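Local coordinates for protein sensor histidine kinase (Pseudomonas syringae pv. tomato, PDB 3CIT) that is the GAF domain of a putative sensor histidine kinase, which probably takes part in phosphorelay signalling and may dimerise, at residues A42-D47 against S124-E129; Y4-S7 against A12-R15; G106-S111 against N147-E152; Q38-F43 against E132-L137. All blocks are in the same frame, centred on the assembly; numbering follows the deposited sequence. Where two conformers were deposited one is given.

Contact 1 of 4, residues A42-D47 against S124-E129. With SO4 (sulfate ion), chain J.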
loop_
_atom_site.group_PDB
_atom_site.type_symbol
_atom_site.label_atom_id
_atom_site.label_comp_id
_atom_site.label_asym_id
_atom_site.label_seq_id
_atom_site.Cartn_x
_atom_site.Cartn_y
_atom_site.Cartn_z
ATOM N N ALA A 42 -7.147 -12.830 -16.732
ATOM C CA ALA A 42 -7.280 -12.274 -18.064
ATOM C C ALA A 42 -6.687 -10.878 -18.144
ATOM O O ALA A 42 -6.033 -10.523 -19.139
ATOM C CB ALA A 42 -8.781 -12.258 -18.528
ATOM N N PHE A 43 -6.905 -10.104 -17.087
ATOM C CA PHE A 43 -6.550 -8.680 -17.066
ATOM C C PHE A 43 -5.058 -8.470 -17.285
ATOM O O PHE A 43 -4.655 -7.555 -17.977
ATOM C CB PHE A 43 -7.003 -8.002 -15.775
ATOM C CG PHE A 43 -6.960 -6.495 -15.863
ATOM C CD1 PHE A 43 -7.871 -5.812 -16.655
ATOM C CD2 PHE A 43 -5.993 -5.768 -15.195
ATOM C CE1 PHE A 43 -7.815 -4.402 -16.768
ATOM C CE2 PHE A 43 -5.959 -4.352 -15.316
ATOM C CZ PHE A 43 -6.853 -3.707 -16.100
ATOM N N VAL A 44 -4.251 -9.367 -16.734
ATOM C CA VAL A 44 -2.792 -9.268 -16.841
ATOM C C VAL A 44 -2.170 -10.396 -17.673
ATOM O O VAL A 44 -0.958 -10.596 -17.629
ATOM C CB VAL A 44 -2.109 -9.148 -15.441
ATOM C CG1 VAL A 44 -2.381 -7.757 -14.801
ATOM C CG2 VAL A 44 -2.493 -10.319 -14.527
ATOM N N ALA A 45 -3.008 -11.103 -18.422
ATOM C CA ALA A 45 -2.599 -12.145 -19.344
ATOM C C ALA A 45 -1.746 -13.201 -18.618
ATOM O O ALA A 45 -0.719 -13.627 -19.126
ATOM C CB ALA A 45 -1.824 -11.517 -20.524
HETATM N N MSE A 46 -2.174 -13.600 -17.429
HETATM C CA MSE A 46 -1.508 -14.687 -16.696
HETATM C C MSE A 46 -2.388 -15.934 -16.781
HETATM O O MSE A 46 -3.578 -15.865 -16.499
HETATM C CB MSE A 46 -1.208 -14.228 -15.257
HETATM C CG MSE A 46 -0.178 -13.061 -15.286
HETATM SE SE MSE A 46 0.431 -12.428 -13.544
HETATM C CE MSE A 46 1.469 -13.949 -12.899
ATOM N N ASP A 47 -1.796 -17.049 -17.206
ATOM C CA ASP A 47 -2.566 -18.212 -17.645
ATOM C C ASP A 47 -2.997 -19.194 -16.573
ATOM O O ASP A 47 -3.701 -20.144 -16.893
ATOM C CB ASP A 47 -1.908 -18.936 -18.845
ATOM C CG ASP A 47 -0.532 -19.501 -18.560
ATOM O OD1 ASP A 47 0.011 -19.405 -17.424
ATOM O OD2 ASP A 47 0.035 -20.109 -19.507
ATOM N N SER A 124 7.564 -10.045 -17.525
ATOM C CA SER A 124 7.861 -8.947 -16.583
ATOM C C SER A 124 6.658 -8.779 -15.667
ATOM O O SER A 124 5.524 -9.071 -16.060
ATOM C CB SER A 124 8.125 -7.662 -17.328
ATOM O OG SER A 124 9.295 -7.764 -18.088
ATOM N N ALA A 125 6.873 -8.332 -14.437
ATOM C CA ALA A 125 5.744 -8.021 -13.581
ATOM C C ALA A 125 4.797 -7.082 -14.327
ATOM O O ALA A 125 5.251 -6.178 -15.031
ATOM C CB ALA A 125 6.213 -7.368 -12.239
ATOM N N PRO A 126 3.477 -7.254 -14.135
ATOM C CA PRO A 126 2.553 -6.307 -14.710
ATOM C C PRO A 126 2.811 -4.862 -14.255
ATOM O O PRO A 126 3.430 -4.608 -13.198
ATOM C CB PRO A 126 1.193 -6.799 -14.199
ATOM C CG PRO A 126 1.385 -8.284 -13.972
ATOM C CD PRO A 126 2.784 -8.387 -13.489
ATOM N N ASP A 127 2.320 -3.928 -15.047
ATOM C CA ASP A 127 2.452 -2.528 -14.709
ATOM C C ASP A 127 1.928 -2.292 -13.293
ATOM O O ASP A 127 0.933 -2.894 -12.879
ATOM C CB ASP A 127 1.679 -1.703 -15.731
ATOM C CG ASP A 127 2.317 -1.748 -17.133
ATOM O OD1 ASP A 127 3.424 -2.326 -17.309
ATOM O OD2 ASP A 127 1.699 -1.178 -18.061
ATOM N N GLY A 128 2.588 -1.424 -12.544
ATOM C CA GLY A 128 2.231 -1.192 -11.160
ATOM C C GLY A 128 0.766 -0.876 -10.944
ATOM O O GLY A 128 0.167 -1.348 -9.973
ATOM N N GLU A 129 0.162 -0.103 -11.838
ATOM C CA GLU A 129 -1.228 0.262 -11.607
ATOM C C GLU A 129 -2.228 -0.858 -11.988
ATOM O O GLU A 129 -3.374 -0.859 -11.523
ATOM C CB GLU A 129 -1.560 1.571 -12.291
ATOM C CG GLU A 129 -2.389 2.418 -11.434
ATOM C CD GLU A 129 -2.594 3.763 -12.009
ATOM O OE1 GLU A 129 -2.913 3.866 -13.219
ATOM O OE2 GLU A 129 -2.418 4.708 -11.222
HETATM S S SO4 J . 8.388 -9.785 -20.945
HETATM O O1 SO4 J . 8.467 -10.994 -21.793
HETATM O O2 SO4 J . 7.078 -9.761 -20.213
HETATM O O3 SO4 J . 9.581 -9.793 -20.076
HETATM O O4 SO4 J . 8.491 -8.581 -21.801
#

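Contact 2 of 4, residues Y4-S7 against A12-R15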
loop_
_atom_site.group_PDB
_atom_site.type_symbol
_atom_site.label_atom_id
_atom_site.label_comp_id
_atom_site.label_asym_id
_atom_site.label_seq_id
_atom_site.Cartn_x
_atom_site.Cartn_y
_atom_site.Cartn_z
ATOM N N TYR A 4 -2.301 9.239 -24.116
ATOM C CA TYR A 4 -3.485 8.559 -24.632
ATOM C C TYR A 4 -3.554 7.125 -24.122
ATOM O O TYR A 4 -4.604 6.670 -23.692
ATOM C CB TYR A 4 -3.483 8.535 -26.162
ATOM C CG TYR A 4 -4.693 7.842 -26.754
ATOM C CD1 TYR A 4 -5.911 8.508 -26.865
ATOM C CD2 TYR A 4 -4.625 6.522 -27.195
ATOM C CE1 TYR A 4 -7.032 7.884 -27.403
ATOM C CE2 TYR A 4 -5.745 5.883 -27.731
ATOM C CZ TYR A 4 -6.943 6.572 -27.832
ATOM O OH TYR A 4 -8.056 5.964 -28.367
ATOM N N ARG A 5 -2.429 6.424 -24.214
ATOM C CA ARG A 5 -2.363 5.026 -23.814
ATOM C C ARG A 5 -2.585 4.873 -22.309
ATOM O O ARG A 5 -3.295 3.968 -21.879
ATOM C CB ARG A 5 -1.023 4.417 -24.213
ATOM C CG ARG A 5 -0.817 4.350 -25.710
ATOM C CD ARG A 5 0.527 3.704 -26.071
ATOM N NE ARG A 5 0.981 4.095 -27.409
ATOM C CZ ARG A 5 1.780 3.358 -28.186
ATOM N NH1 ARG A 5 2.129 3.809 -29.389
ATOM N NH2 ARG A 5 2.239 2.173 -27.773
ATOM N N GLN A 6 -1.982 5.756 -21.517
ATOM C CA GLN A 6 -2.179 5.709 -20.071
ATOM C C GLN A 6 -3.650 5.988 -19.710
ATOM O O GLN A 6 -4.214 5.295 -18.877
ATOM C CB GLN A 6 -1.235 6.666 -19.324
ATOM C CG GLN A 6 -1.298 6.499 -17.754
ATOM C CD GLN A 6 -0.816 5.129 -17.201
ATOM O OE1 GLN A 6 -1.403 4.051 -17.466
ATOM N NE2 GLN A 6 0.252 5.177 -16.404
ATOM N N SER A 7 -4.259 6.991 -20.343
ATOM C CA SER A 7 -5.698 7.272 -20.128
ATOM C C SER A 7 -6.538 6.037 -20.491
ATOM O O SER A 7 -7.400 5.632 -19.743
ATOM C CB SER A 7 -6.114 8.523 -20.918
ATOM O OG SER A 7 -7.457 8.941 -20.692
ATOM N N ALA A 12 -9.543 1.038 -18.652
ATOM C CA ALA A 12 -9.644 -0.440 -18.529
ATOM C C ALA A 12 -9.591 -0.933 -17.076
ATOM O O ALA A 12 -10.342 -1.855 -16.675
ATOM C CB ALA A 12 -8.540 -1.124 -19.350
ATOM N N ARG A 13 -8.724 -0.304 -16.277
ATOM C CA ARG A 13 -8.624 -0.587 -14.825
ATOM C C ARG A 13 -9.905 -0.206 -14.106
ATOM O O ARG A 13 -10.432 -0.986 -13.304
ATOM C CB ARG A 13 -7.449 0.167 -14.212
ATOM C CG ARG A 13 -6.111 -0.325 -14.701
ATOM C CD ARG A 13 -4.958 0.630 -14.403
ATOM N NE ARG A 13 -3.795 0.139 -15.131
ATOM C CZ ARG A 13 -2.899 0.848 -15.794
ATOM N NH1 ARG A 13 -2.850 2.161 -15.727
ATOM N NH2 ARG A 13 -1.954 0.201 -16.451
ATOM N N LEU A 14 -10.443 0.971 -14.438
ATOM C CA LEU A 14 -11.724 1.399 -13.862
ATOM C C LEU A 14 -12.880 0.479 -14.259
ATOM O O LEU A 14 -13.713 0.138 -13.424
ATOM C CB LEU A 14 -12.020 2.849 -14.223
ATOM C CG LEU A 14 -11.094 3.840 -13.487
ATOM C CD1 LEU A 14 -11.181 5.221 -14.146
ATOM C CD2 LEU A 14 -11.475 3.965 -12.038
ATOM N N ARG A 15 -12.938 0.076 -15.522
ATOM C CA ARG A 15 -13.979 -0.863 -15.953
ATOM C C ARG A 15 -13.906 -2.146 -15.151
ATOM O O ARG A 15 -14.926 -2.648 -14.701
ATOM C CB ARG A 15 -13.864 -1.181 -17.440
ATOM C CG ARG A 15 -14.188 -0.052 -18.347
ATOM C CD ARG A 15 -14.445 -0.582 -19.788
ATOM N NE ARG A 15 -13.210 -1.026 -20.459
ATOM C CZ ARG A 15 -12.336 -0.219 -21.073
ATOM N NH1 ARG A 15 -12.518 1.097 -21.127
ATOM N NH2 ARG A 15 -11.269 -0.740 -21.665
HETATM O O HOH W 1 0.349 1.651 -17.869
#

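Contact 3 of 4, residues G106-S111 against N147-E152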
loop_
_atom_site.group_PDB
_atom_site.type_symbol
_atom_site.label_atom_id
_atom_site.label_comp_id
_atom_site.label_asym_id
_atom_site.label_seq_id
_atom_site.Cartn_x
_atom_site.Cartn_y
_atom_site.Cartn_z
ATOM N N GLY A 106 -10.224 -8.427 5.219
ATOM C CA GLY A 106 -11.475 -7.747 5.495
ATOM C C GLY A 106 -11.350 -6.906 6.745
ATOM O O GLY A 106 -10.311 -6.266 7.016
ATOM N N ALA A 107 -12.439 -6.905 7.510
ATOM C CA ALA A 107 -12.545 -6.151 8.729
ATOM C C ALA A 107 -11.870 -6.902 9.887
ATOM O O ALA A 107 -11.355 -6.278 10.795
ATOM C CB ALA A 107 -14.039 -5.882 9.041
ATOM N N ASP A 108 -11.859 -8.232 9.831
ATOM C CA ASP A 108 -11.277 -9.043 10.893
ATOM C C ASP A 108 -9.752 -8.893 10.874
ATOM O O ASP A 108 -9.161 -8.443 9.883
ATOM C CB ASP A 108 -11.701 -10.500 10.716
ATOM C CG ASP A 108 -11.548 -11.352 11.995
ATOM O OD1 ASP A 108 -11.216 -10.825 13.083
ATOM O OD2 ASP A 108 -11.796 -12.564 11.877
ATOM N N GLU A 109 -9.106 -9.224 11.984
ATOM C CA GLU A 109 -7.652 -9.125 12.034
ATOM C C GLU A 109 -7.038 -10.215 11.183
ATOM O O GLU A 109 -7.474 -11.371 11.209
ATOM C CB GLU A 109 -7.106 -9.192 13.468
ATOM C CG GLU A 109 -6.439 -7.892 13.906
ATOM C CD GLU A 109 -5.052 -7.699 13.314
ATOM O OE1 GLU A 109 -4.092 -7.742 14.117
ATOM O OE2 GLU A 109 -4.908 -7.513 12.067
ATOM N N GLY A 110 -6.023 -9.821 10.431
ATOM C CA GLY A 110 -5.249 -10.728 9.625
ATOM C C GLY A 110 -5.789 -10.911 8.218
ATOM O O GLY A 110 -7.006 -10.769 7.976
ATOM N N SER A 111 -4.897 -11.255 7.300
ATOM C CA SER A 111 -5.327 -11.713 5.972
ATOM C C SER A 111 -5.858 -13.133 6.135
ATOM O O SER A 111 -5.211 -13.946 6.814
ATOM C CB SER A 111 -4.147 -11.692 5.010
ATOM O OG SER A 111 -4.487 -12.287 3.757
ATOM N N ASN A 147 -18.123 -11.030 4.701
ATOM C CA ASN A 147 -19.529 -10.830 5.019
ATOM C C ASN A 147 -20.292 -12.158 5.036
ATOM O O ASN A 147 -20.925 -12.498 6.040
ATOM C CB ASN A 147 -20.165 -9.831 4.040
ATOM C CG ASN A 147 -21.557 -9.413 4.464
ATOM O OD1 ASN A 147 -22.533 -9.907 3.913
ATOM N ND2 ASN A 147 -21.656 -8.532 5.461
ATOM N N ASN A 148 -20.204 -12.914 3.946
ATOM C CA ASN A 148 -20.855 -14.236 3.850
ATOM C C ASN A 148 -20.478 -15.192 4.972
ATOM O O ASN A 148 -21.360 -15.833 5.592
ATOM C CB ASN A 148 -20.522 -14.884 2.507
ATOM C CG ASN A 148 -21.044 -16.309 2.396
ATOM O OD1 ASN A 148 -20.283 -17.283 2.527
ATOM N ND2 ASN A 148 -22.352 -16.444 2.168
ATOM N N ARG A 149 -19.177 -15.324 5.216
ATOM C CA ARG A 149 -18.670 -16.150 6.311
ATOM C C ARG A 149 -19.290 -15.755 7.649
ATOM O O ARG A 149 -19.780 -16.618 8.395
ATOM C CB ARG A 149 -17.149 -16.052 6.420
ATOM C CG ARG A 149 -16.575 -16.899 7.552
ATOM C CD ARG A 149 -15.073 -16.834 7.605
ATOM N NE ARG A 149 -14.578 -15.536 8.080
ATOM C CZ ARG A 149 -14.568 -15.156 9.359
ATOM N NH1 ARG A 149 -15.033 -15.959 10.319
ATOM N NH2 ARG A 149 -14.079 -13.966 9.683
ATOM N N LEU A 150 -19.281 -14.461 7.945
ATOM C CA LEU A 150 -19.747 -13.953 9.232
ATOM C C LEU A 150 -21.248 -14.158 9.436
ATOM O O LEU A 150 -21.666 -14.532 10.524
ATOM C CB LEU A 150 -19.383 -12.472 9.424
ATOM C CG LEU A 150 -17.882 -12.157 9.548
ATOM C CD1 LEU A 150 -17.629 -10.676 9.651
ATOM C CD2 LEU A 150 -17.280 -12.895 10.764
ATOM N N LEU A 151 -22.045 -13.892 8.405
ATOM C CA LEU A 151 -23.491 -14.142 8.443
ATOM C C LEU A 151 -23.803 -15.630 8.622
ATOM O O LEU A 151 -24.704 -16.004 9.384
ATOM C CB LEU A 151 -24.159 -13.628 7.163
ATOM C CG LEU A 151 -24.320 -12.106 7.036
ATOM C CD1 LEU A 151 -24.684 -11.695 5.606
ATOM C CD2 LEU A 151 -25.357 -11.594 8.016
ATOM N N GLU A 152 -23.064 -16.479 7.912
ATOM C CA GLU A 152 -23.177 -17.937 8.094
ATOM C C GLU A 152 -22.803 -18.366 9.516
ATOM O O GLU A 152 -23.467 -19.223 10.105
ATOM C CB GLU A 152 -22.282 -18.682 7.105
ATOM C CG GLU A 152 -22.864 -18.838 5.719
ATOM C CD GLU A 152 -22.007 -19.733 4.839
ATOM O OE1 GLU A 152 -20.827 -19.391 4.591
ATOM O OE2 GLU A 152 -22.513 -20.782 4.393
HETATM O O HOH W 2 -13.924 -14.501 12.901
#

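Contact 4 of 4, residues Q38-F43 against E132-L137. With SO4 (sulfate ion), chain C.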
loop_
_atom_site.group_PDB
_atom_site.type_symbol
_atom_site.label_atom_id
_atom_site.label_comp_id
_atom_site.label_asym_id
_atom_site.label_seq_id
_atom_site.Cartn_x
_atom_site.Cartn_y
_atom_site.Cartn_z
ATOM N N GLN A 38 -10.931 -15.430 -12.695
ATOM C CA GLN A 38 -10.904 -15.430 -14.147
ATOM C C GLN A 38 -10.594 -14.050 -14.705
ATOM O O GLN A 38 -9.743 -13.890 -15.613
ATOM C CB GLN A 38 -12.240 -15.933 -14.715
ATOM C CG GLN A 38 -12.430 -17.425 -14.463
ATOM C CD GLN A 38 -13.730 -17.976 -15.029
ATOM O OE1 GLN A 38 -14.656 -17.222 -15.364
ATOM N NE2 GLN A 38 -13.817 -19.289 -15.095
ATOM N N ARG A 39 -11.276 -13.040 -14.180
ATOM C CA ARG A 39 -11.052 -11.668 -14.668
ATOM C C ARG A 39 -9.658 -11.137 -14.351
ATOM O O ARG A 39 -9.062 -10.434 -15.174
ATOM C CB ARG A 39 -12.115 -10.731 -14.107
ATOM C CG ARG A 39 -13.448 -11.011 -14.749
ATOM C CD ARG A 39 -14.441 -9.957 -14.481
ATOM N NE ARG A 39 -15.722 -10.286 -15.063
ATOM C CZ ARG A 39 -16.763 -9.475 -15.032
ATOM N NH1 ARG A 39 -16.661 -8.275 -14.463
ATOM N NH2 ARG A 39 -17.890 -9.849 -15.605
ATOM N N ALA A 40 -9.151 -11.459 -13.154
ATOM C CA ALA A 40 -7.829 -11.050 -12.740
ATOM C C ALA A 40 -6.776 -11.700 -13.636
ATOM O O ALA A 40 -5.901 -11.015 -14.154
ATOM C CB ALA A 40 -7.583 -11.385 -11.215
ATOM N N CYS A 41 -6.865 -13.011 -13.851
ATOM C CA CYS A 41 -5.947 -13.682 -14.770
ATOM C C CYS A 41 -5.965 -13.067 -16.176
ATOM O O CYS A 41 -4.901 -12.789 -16.732
ATOM C CB CYS A 41 -6.218 -15.196 -14.820
ATOM S SG CYS A 41 -5.782 -16.043 -13.295
ATOM N N ALA A 42 -7.147 -12.830 -16.732
ATOM C CA ALA A 42 -7.280 -12.274 -18.064
ATOM C C ALA A 42 -6.687 -10.878 -18.144
ATOM O O ALA A 42 -6.033 -10.523 -19.139
ATOM C CB ALA A 42 -8.781 -12.258 -18.528
ATOM N N PHE A 43 -6.905 -10.104 -17.087
ATOM C CA PHE A 43 -6.550 -8.680 -17.066
ATOM C C PHE A 43 -5.058 -8.470 -17.285
ATOM O O PHE A 43 -4.655 -7.555 -17.977
ATOM C CB PHE A 43 -7.003 -8.002 -15.775
ATOM C CG PHE A 43 -6.960 -6.495 -15.863
ATOM C CD1 PHE A 43 -7.871 -5.812 -16.655
ATOM C CD2 PHE A 43 -5.993 -5.768 -15.195
ATOM C CE1 PHE A 43 -7.815 -4.402 -16.768
ATOM C CE2 PHE A 43 -5.959 -4.352 -15.316
ATOM C CZ PHE A 43 -6.853 -3.707 -16.100
ATOM N N GLU A 132 -1.942 -2.665 -8.602
ATOM C CA GLU A 132 -2.767 -1.957 -7.640
ATOM C C GLU A 132 -4.277 -2.181 -7.839
ATOM O O GLU A 132 -5.009 -2.310 -6.877
ATOM C CB GLU A 132 -2.496 -0.453 -7.709
ATOM C CG GLU A 132 -1.194 0.001 -7.175
ATOM C CD GLU A 132 -1.137 1.554 -7.167
ATOM O OE1 GLU A 132 -0.994 2.150 -8.213
ATOM O OE2 GLU A 132 -1.245 2.142 -6.102
ATOM N N SER A 133 -4.723 -2.226 -9.087
ATOM C CA SER A 133 -6.117 -2.506 -9.413
ATOM C C SER A 133 -6.490 -3.932 -9.004
ATOM O O SER A 133 -7.549 -4.146 -8.397
ATOM C CB SER A 133 -6.362 -2.243 -10.913
ATOM O OG SER A 133 -6.098 -0.891 -11.199
ATOM N N LEU A 134 -5.637 -4.913 -9.322
ATOM C CA LEU A 134 -5.881 -6.297 -8.902
ATOM C C LEU A 134 -5.893 -6.433 -7.382
ATOM O O LEU A 134 -6.707 -7.177 -6.852
ATOM C CB LEU A 134 -4.855 -7.269 -9.504
ATOM C CG LEU A 134 -4.911 -7.383 -11.029
ATOM C CD1 LEU A 134 -3.853 -8.315 -11.569
ATOM C CD2 LEU A 134 -6.296 -7.857 -11.486
ATOM N N GLN A 135 -5.010 -5.725 -6.689
ATOM C CA GLN A 135 -5.034 -5.712 -5.231
ATOM C C GLN A 135 -6.360 -5.170 -4.691
ATOM O O GLN A 135 -6.949 -5.727 -3.764
ATOM C CB GLN A 135 -3.847 -4.924 -4.651
ATOM C CG GLN A 135 -3.880 -4.917 -3.101
ATOM C CD GLN A 135 -3.808 -6.355 -2.462
ATOM O OE1 GLN A 135 -4.848 -6.983 -2.048
ATOM N NE2 GLN A 135 -2.580 -6.878 -2.399
ATOM N N LEU A 136 -6.857 -4.078 -5.262
ATOM C CA LEU A 136 -8.184 -3.599 -4.857
ATOM C C LEU A 136 -9.295 -4.610 -5.188
ATOM O O LEU A 136 -10.231 -4.807 -4.412
ATOM C CB LEU A 136 -8.501 -2.239 -5.484
ATOM C CG LEU A 136 -9.849 -1.630 -5.067
ATOM C CD1 LEU A 136 -9.913 -1.424 -3.529
ATOM C CD2 LEU A 136 -10.085 -0.307 -5.803
ATOM N N LEU A 137 -9.247 -5.225 -6.360
ATOM C CA LEU A 137 -10.243 -6.277 -6.684
ATOM C C LEU A 137 -10.248 -7.407 -5.612
ATOM O O LEU A 137 -11.328 -7.891 -5.188
ATOM C CB LEU A 137 -9.942 -6.869 -8.043
ATOM C CG LEU A 137 -11.022 -7.707 -8.678
ATOM C CD1 LEU A 137 -12.305 -6.866 -8.752
ATOM C CD2 LEU A 137 -10.513 -8.092 -10.083
HETATM S S SO4 C . -16.793 -12.573 -18.114
HETATM O O1 SO4 C . -18.081 -12.327 -17.472
HETATM O O2 SO4 C . -15.706 -11.961 -17.361
HETATM O O3 SO4 C . -16.562 -14.013 -18.187
HETATM O O4 SO4 C . -16.821 -12.012 -19.464
#

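Contact 1 of 4, residues A42-D47 against S124-E129
With CG1 anti to its carbonyl carbon (chi1 -71°), Val44 turns that methyl toward the ring of Pro126, and Met46, a selenomethionine extended from CA to SE (chi2 -176°), brings its selenium to the same proline. Val44 CG1 lies 3.7 Å from Pro126 CB, the valine side chain crossing the proline at about a right angle; its own CB stands 3.9 Å from Pro126 CG. The selenium makes a looser apolar contact, with Met46 SE 4.3 Å from Pro126 CG. Val44 and Met46 follow the C-terminal end of helix 29-43: Ala45, with positive phi, is the C-prime residue of a Schellman motif in which Ala45 N bonds to Ala42 O at 3.2 Å and Met46 N probably to Cys41 O. The reversal therefore places Val44 and Met46 together against one proline. At the start of 124-129, a sulfate, probably from the crystallisation liquor, takes an almost straight bond from Ser124 N to its O2 (2.7 Å) and another from Ser124 OG to its O3. The cluster joins the C-terminal end of helix 29-43 to the turn leading into helix 128-156, with Leu117 of strand 111-119 and Trp88 of strand 87-90 packing against it.

Contact 2 of 4, residues Y4-S7 against A12-R15
Gln6 and Arg13 meet through one direct hydrogen bond. Arg13 NH1 donates to Gln6 OE1 over 2.9 Å, with an N-H...O angle of 158°. The acceptor lies at the guanidinium edge, close to its plane. Seen from the amide, the approach is different: the nitrogen stands well above the carbonyl plane. The two flat groups are accordingly turned steeply, their planes 73° apart, and the side chains cross at about a right angle. Gln6 starts out away from residues 12-15, but the bend at chi2 (65°) swings its amide back toward them, while Arg13 is extended from CG to NE and reaches along the helix to meet it.

A water-mediated link runs beside the direct one. The water donates to Gln6 OE1 at 3.0 Å and accepts from Arg13 NH2 at 3.1 Å, so the amide oxygen is gripped twice and both terminal nitrogens of the arginine are tied to it.

Both segments belong to the single long helix 3-26 that opens this GAF domain, and the contact spans about two turns along its surface.

Charge pairing completes the setting of the arginine. Arg13 NE forms a salt bridge with Asp130 OD1 and Arg13 NH1 another with Glu129 OE1, both acids lying on helix 128-156; these bonds should fix the rotation of the guanidinium and compensate its charge. On the glutamine side, Gln6 NE2 donates to Asp127 OD1 of the second subunit, which carries the network across a subunit interface.

Contact 3 of 4, residues G106-S111 against N147-E152
Asp108 and Arg149 approach each other crosswise, their side chains at about a right angle, in a surface salt bridge between a beta hairpin and the C-terminal helix of the GAF domain. The hairpin loop joins strands 98-105 and 111-119, antiparallel neighbours in the central sheet, and Arg149 projects from helix 128-156. Although the chains cross, the flat ends are nearly aligned, with carboxylate and guanidinium planes only 23° apart. Arg149 CG is anti to the backbone N (chi1 180°), and the chain runs straight until chi3, where a bend turns the guanidinium toward the loop. The ion pair is long: Asp108 OD2 stands 3.5 Å from Arg149 NH2, approached obliquely to the guanidinium, so the attraction is probably mainly electrostatic. A water fills in beside it, donating to Asp108 OD2 at 3.1 Å and accepting from Arg149 NH1 at 3.2 Å. Leu150 CG, from the same helix, lies 4.2 Å above one face of the Arg149 guanidinium, offset toward its rim.

The loop has a second attachment to this helix, since Glu146 takes hydrogen bonds from the backbone N of both Ala107 and Asp108, and Leu151 of the fourth subunit packs on Asp108. The other carboxylate oxygen turns back onto the loop itself: Glu109 N donates to Asp108 OD1 over 2.9 Å, arriving from above the carboxylate plane.

Contact 4 of 4, residues Q38-F43 against E132-L137
This contact belongs to the helical layer of the GAF fold, where helices 29-43 and 128-156 pack side by side over the antiparallel sheet. Their backbones come close, Ala40 CA and Leu134 CA being 6.4 Å apart, an approach eased by the small alanine. Leu134 does most of the touching with a single methyl. With CG anti to the carbonyl carbon (chi1 -65°), its isobutyl group leans toward helix 29-43 and CD2 settles against Ala40, 3.8 Å from Ala40 CB and equally near Ala40 CA. One turn further on, the same methyl meets the Phe43 ring obliquely, with Leu134 CD2 4.3 Å from Phe43 CD2. No hydrogen bond crosses between the segments.

Arg39 instead extends away from Leu134 to hold a sulfate, probably from the crystallisation liquor, at the edge of its guanidinium. Arg39 NE donates to sulfate O2 over 2.8 Å and Arg39 NH2 to sulfate O1 over 3.1 Å, the second being the straighter bond (165° against 139°). Its remaining nitrogen, NH1, pairs with Glu23 and Thr20 of helix 3-26.

Leu115 and Leu117 of strand 111-119 pack against Ala40, and Leu100 and Leu102 of strand 98-105 against Leu134, while Leu16 of helix 3-26 meets Phe43.

How the contacts relate
Contact 2, within helix 3-26, comes first along the chain and closes before the others open. Contacts 1 and 4 start from the same part of helix 29-43, share Ala42 and Phe43, and lie with centres about 8 Å apart; both reach helix 128-156 or the turn entering it. Contact 2 is about 14 Å from each, centre to centre, and touches both through Ala12 and Arg13. Contact 3 stands apart, its centre about 28 Å from contact 1 on the opposite side of the chain's centre, and crosses contacts 1 and 4 in sequence. Helix 128-156 thus links three contacts, tying the helices to the sheet's hairpin, while subunit interfaces border all four.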